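Local structure of PUA domain-containing protein (Aeropyrum pernix, 2CX0) at residues G118-A130 with R137-S149. The protein is of unknown function but carries a PUA domain, a fold that generally binds RNA, and may act in translation initiation. Sequence-based numbering, arbitrary orientation.
Sequences GVEGSFTRGDVVA and RTPVMVGVAEVDS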
loop_
_atom_site.group_PDB
_atom_site.type_symbol
_atom_site.label_atom_id
_atom_site.label_comp_id
_atom_site.label_asym_id
_atom_site.label_seq_id
_atom_site.Cartn_x
_atom_site.Cartn_y
_atom_site.Cartn_z
ATOM N N GLY A 118 -16.772 7.176 -4.127
ATOM C CA GLY A 118 -16.271 7.352 -5.493
ATOM C C GLY A 118 -15.359 6.219 -5.877
ATOM O O GLY A 118 -14.752 5.568 -4.989
ATOM N N VAL A 119 -15.322 5.926 -7.169
ATOM C CA VAL A 119 -14.449 4.865 -7.689
ATOM C C VAL A 119 -13.680 5.382 -8.902
ATOM O O VAL A 119 -14.271 6.042 -9.778
ATOM C CB VAL A 119 -15.222 3.650 -8.150
ATOM C CG1 VAL A 119 -14.255 2.661 -8.827
ATOM C CG2 VAL A 119 -15.966 3.007 -6.966
ATOM N N GLU A 120 -12.373 5.117 -8.973
ATOM C CA GLU A 120 -11.601 5.557 -10.110
ATOM C C GLU A 120 -10.827 4.394 -10.654
ATOM O O GLU A 120 -10.346 3.508 -9.891
ATOM C CB GLU A 120 -10.578 6.654 -9.723
ATOM C CG GLU A 120 -11.201 8.001 -9.444
ATOM C CD GLU A 120 -10.244 9.014 -8.816
ATOM O OE1 GLU A 120 -9.010 8.800 -8.805
ATOM O OE2 GLU A 120 -10.745 10.055 -8.347
ATOM N N GLY A 121 -10.652 4.403 -11.974
ATOM C CA GLY A 121 -9.897 3.304 -12.565
ATOM C C GLY A 121 -10.798 2.139 -12.912
ATOM O O GLY A 121 -12.033 2.266 -12.866
ATOM N N SER A 122 -10.188 0.993 -13.216
ATOM C CA SER A 122 -10.912 -0.209 -13.609
ATOM C C SER A 122 -10.214 -1.387 -12.933
ATOM O O SER A 122 -9.000 -1.540 -13.055
ATOM C CB SER A 122 -10.849 -0.331 -15.135
ATOM O OG SER A 122 -11.551 -1.483 -15.553
ATOM N N PHE A 123 -10.942 -2.209 -12.186
ATOM C CA PHE A 123 -10.302 -3.310 -11.505
ATOM C C PHE A 123 -11.306 -4.401 -11.227
ATOM O O PHE A 123 -12.542 -4.172 -11.288
ATOM C CB PHE A 123 -9.650 -2.843 -10.184
ATOM C CG PHE A 123 -10.565 -2.105 -9.270
ATOM C CD1 PHE A 123 -11.403 -2.777 -8.376
ATOM C CD2 PHE A 123 -10.568 -0.698 -9.275
ATOM C CE1 PHE A 123 -12.242 -2.035 -7.495
ATOM C CE2 PHE A 123 -11.377 0.023 -8.425
ATOM C CZ PHE A 123 -12.220 -0.642 -7.529
ATOM N N THR A 124 -10.790 -5.585 -10.926
ATOM C CA THR A 124 -11.688 -6.676 -10.606
ATOM C C THR A 124 -11.405 -7.150 -9.185
ATOM O O THR A 124 -10.388 -6.784 -8.591
ATOM C CB THR A 124 -11.493 -7.861 -11.618
ATOM O OG1 THR A 124 -10.143 -8.303 -11.559
ATOM C CG2 THR A 124 -11.771 -7.410 -13.024
ATOM N N ARG A 125 -12.321 -7.966 -8.644
ATOM C CA ARG A 125 -12.143 -8.532 -7.320
ATOM C C ARG A 125 -10.737 -9.126 -7.264
ATOM O O ARG A 125 -10.309 -9.794 -8.221
ATOM C CB ARG A 125 -13.206 -9.643 -7.091
ATOM C CG ARG A 125 -12.943 -10.578 -5.931
ATOM C CD ARG A 125 -14.192 -11.376 -5.577
ATOM N NE ARG A 125 -15.363 -10.746 -6.160
ATOM C CZ ARG A 125 -16.563 -10.685 -5.588
ATOM N NH1 ARG A 125 -16.768 -11.222 -4.382
ATOM N NH2 ARG A 125 -17.559 -10.097 -6.243
ATOM N N GLY A 126 -10.002 -8.885 -6.173
ATOM C CA GLY A 126 -8.664 -9.467 -6.050
ATOM C C GLY A 126 -7.534 -8.523 -6.429
ATOM O O GLY A 126 -6.358 -8.777 -6.074
ATOM N N ASP A 127 -7.859 -7.442 -7.149
ATOM C CA ASP A 127 -6.850 -6.453 -7.561
ATOM C C ASP A 127 -6.437 -5.597 -6.399
ATOM O O ASP A 127 -7.245 -5.412 -5.440
ATOM C CB ASP A 127 -7.393 -5.512 -8.618
ATOM C CG ASP A 127 -7.250 -6.088 -10.048
ATOM O OD1 ASP A 127 -6.366 -6.944 -10.218
ATOM O OD2 ASP A 127 -7.998 -5.655 -10.954
ATOM N N VAL A 128 -5.205 -5.085 -6.480
ATOM C CA VAL A 128 -4.669 -4.181 -5.480
ATOM C C VAL A 128 -5.220 -2.771 -5.745
ATOM O O VAL A 128 -5.121 -2.256 -6.861
ATOM C CB VAL A 128 -3.136 -4.096 -5.566
ATOM C CG1 VAL A 128 -2.614 -3.137 -4.484
ATOM C CG2 VAL A 128 -2.524 -5.515 -5.449
ATOM N N VAL A 129 -5.799 -2.159 -4.712
ATOM C CA VAL A 129 -6.292 -0.795 -4.844
ATOM C C VAL A 129 -5.940 -0.008 -3.592
ATOM O O VAL A 129 -5.576 -0.604 -2.553
ATOM C CB VAL A 129 -7.823 -0.736 -5.029
ATOM C CG1 VAL A 129 -8.228 -1.515 -6.302
ATOM C CG2 VAL A 129 -8.580 -1.327 -3.708
ATOM N N ALA A 130 -6.059 1.320 -3.671
ATOM C CA ALA A 130 -5.804 2.173 -2.518
ATOM C C ALA A 130 -7.085 2.907 -2.170
ATOM O O ALA A 130 -7.844 3.249 -3.086
ATOM C CB ALA A 130 -4.695 3.248 -2.815
ATOM N N ARG A 137 -7.750 13.788 -0.954
ATOM C CA ARG A 137 -7.121 12.706 -1.726
ATOM C C ARG A 137 -5.917 12.053 -0.992
ATOM O O ARG A 137 -4.944 11.603 -1.617
ATOM C CB ARG A 137 -6.661 13.190 -3.115
ATOM C CG ARG A 137 -7.830 13.416 -4.066
ATOM C CD ARG A 137 -7.379 13.658 -5.519
ATOM N NE ARG A 137 -6.956 12.455 -6.238
ATOM C CZ ARG A 137 -7.801 11.594 -6.813
ATOM N NH1 ARG A 137 -9.109 11.817 -6.736
ATOM N NH2 ARG A 137 -7.338 10.531 -7.445
ATOM N N THR A 138 -5.967 12.032 0.331
ATOM C CA THR A 138 -4.894 11.418 1.126
ATOM C C THR A 138 -5.072 9.886 1.149
ATOM O O THR A 138 -6.122 9.389 1.542
ATOM C CB THR A 138 -4.957 11.868 2.611
ATOM O OG1 THR A 138 -4.788 13.277 2.692
ATOM C CG2 THR A 138 -3.888 11.143 3.464
ATOM N N PRO A 139 -4.046 9.143 0.749
ATOM C CA PRO A 139 -4.168 7.687 0.787
ATOM C C PRO A 139 -4.172 7.275 2.263
ATOM O O PRO A 139 -3.351 7.752 3.078
ATOM C CB PRO A 139 -2.904 7.196 0.059
ATOM C CG PRO A 139 -2.483 8.406 -0.755
ATOM C CD PRO A 139 -2.754 9.547 0.157
ATOM N N VAL A 140 -5.134 6.428 2.634
ATOM C CA VAL A 140 -5.162 5.977 4.024
ATOM C C VAL A 140 -4.979 4.458 4.192
ATOM O O VAL A 140 -4.672 3.971 5.292
ATOM C CB VAL A 140 -6.496 6.427 4.754
ATOM C CG1 VAL A 140 -6.583 7.956 4.775
ATOM C CG2 VAL A 140 -7.679 5.906 4.018
HETATM N N MSE A 141 -5.203 3.693 3.122
HETATM C CA MSE A 141 -5.056 2.254 3.236
HETATM C C MSE A 141 -4.816 1.648 1.842
HETATM O O MSE A 141 -5.260 2.176 0.817
HETATM C CB MSE A 141 -6.320 1.664 3.852
HETATM C CG MSE A 141 -6.355 0.059 3.960
HETATM SE SE MSE A 141 -7.279 -0.719 2.398
HETATM C CE MSE A 141 -9.126 -0.559 3.134
ATOM N N VAL A 142 -4.077 0.544 1.838
ATOM C CA VAL A 142 -3.786 -0.228 0.630
ATOM C C VAL A 142 -4.378 -1.597 0.920
ATOM O O VAL A 142 -4.172 -2.108 2.020
ATOM C CB VAL A 142 -2.224 -0.363 0.398
ATOM C CG1 VAL A 142 -1.953 -1.459 -0.564
ATOM C CG2 VAL A 142 -1.698 1.013 -0.227
ATOM N N GLY A 143 -5.076 -2.167 -0.059
ATOM C CA GLY A 143 -5.684 -3.467 0.129
ATOM C C GLY A 143 -6.176 -4.168 -1.143
ATOM O O GLY A 143 -5.772 -3.858 -2.273
ATOM N N VAL A 144 -7.053 -5.150 -0.930
ATOM C CA VAL A 144 -7.525 -5.953 -2.016
ATOM C C VAL A 144 -9.001 -5.725 -2.279
ATOM O O VAL A 144 -9.831 -5.807 -1.359
ATOM C CB VAL A 144 -7.252 -7.463 -1.690
ATOM C CG1 VAL A 144 -7.720 -8.360 -2.889
ATOM C CG2 VAL A 144 -5.764 -7.677 -1.358
ATOM N N ALA A 145 -9.329 -5.443 -3.538
ATOM C CA ALA A 145 -10.732 -5.201 -3.880
ATOM C C ALA A 145 -11.519 -6.503 -3.654
ATOM O O ALA A 145 -11.088 -7.571 -4.059
ATOM C CB ALA A 145 -10.877 -4.763 -5.367
ATOM N N GLU A 146 -12.672 -6.397 -3.009
ATOM C CA GLU A 146 -13.553 -7.545 -2.786
ATOM C C GLU A 146 -14.663 -7.610 -3.812
ATOM O O GLU A 146 -15.417 -8.587 -3.854
ATOM C CB GLU A 146 -14.201 -7.479 -1.420
ATOM C CG GLU A 146 -13.208 -7.719 -0.325
ATOM C CD GLU A 146 -13.406 -9.059 0.388
ATOM O OE1 GLU A 146 -14.569 -9.496 0.552
ATOM O OE2 GLU A 146 -12.407 -9.661 0.810
ATOM N N VAL A 147 -14.785 -6.571 -4.619
ATOM C CA VAL A 147 -15.801 -6.547 -5.684
ATOM C C VAL A 147 -15.218 -5.875 -6.916
ATOM O O VAL A 147 -14.262 -5.102 -6.797
ATOM C CB VAL A 147 -17.056 -5.781 -5.246
ATOM C CG1 VAL A 147 -17.783 -6.593 -4.185
ATOM C CG2 VAL A 147 -16.684 -4.404 -4.715
ATOM N N ASP A 148 -15.793 -6.117 -8.083
ATOM C CA ASP A 148 -15.258 -5.486 -9.280
ATOM C C ASP A 148 -15.564 -3.962 -9.192
ATOM O O ASP A 148 -16.556 -3.565 -8.525
ATOM C CB ASP A 148 -15.959 -6.050 -10.518
ATOM C CG ASP A 148 -15.694 -7.551 -10.759
ATOM O OD1 ASP A 148 -16.395 -8.127 -11.636
ATOM O OD2 ASP A 148 -14.802 -8.150 -10.115
ATOM N N SER A 149 -14.758 -3.120 -9.857
ATOM C CA SER A 149 -15.017 -1.671 -9.878
ATOM C C SER A 149 -16.417 -1.349 -10.481
ATOM O O SER A 149 -17.114 -0.427 -10.022
ATOM C CB SER A 149 -13.946 -0.933 -10.700
ATOM O OG SER A 149 -13.867 -1.509 -11.990
HETATM O O HOH W 1 -17.827 -7.995 -8.030
#
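Ser149 CB sits over the centre of one face of the Phe123 ring, 3.5 Å from its centroid, a CH-pi contact. Val129 CG1 covers the opposite face. With CG between the backbone N and the carbonyl carbon (chi1 53°), the ring stands between Ser149 and Val129. Ala145 CB approaches Phe123 CD1 obliquely at 3.6 Å. Phe123 N donates to Ser149 OG, and Ser149 N to Phe123 O at 2.8 Å, from above the carbonyl plane. Asp148 OD2 accepts the backbone N-H of Arg125 on its anti lone pair (2.9 Å). The Arg125 guanidinium lays one face over the Glu146 carbonyl, and a water bridges Arg125 NH2 and Asp148 N. Within the PUA domain, 128-130 and 138-145 form an antiparallel hairpin, with Val129 and Gly143 a hydrogen-bonded pair. Val128, Val142 and Val144 line one sheet face and pack on Tyr77. A type II turn from Thr124 to Asp127 leads into the hairpin, and Gly126 N bonds Ala145 O at 2.7 Å. Farther off, Arg137 meets Glu120 end-on in a salt bridge. Arg137 NH2 reaches Glu120 OE1 at 2.8 Å and Arg137 NH1 reaches Glu120 OE2 at 2.9 Å, both on syn lone pairs, with the two planes only 6° apart.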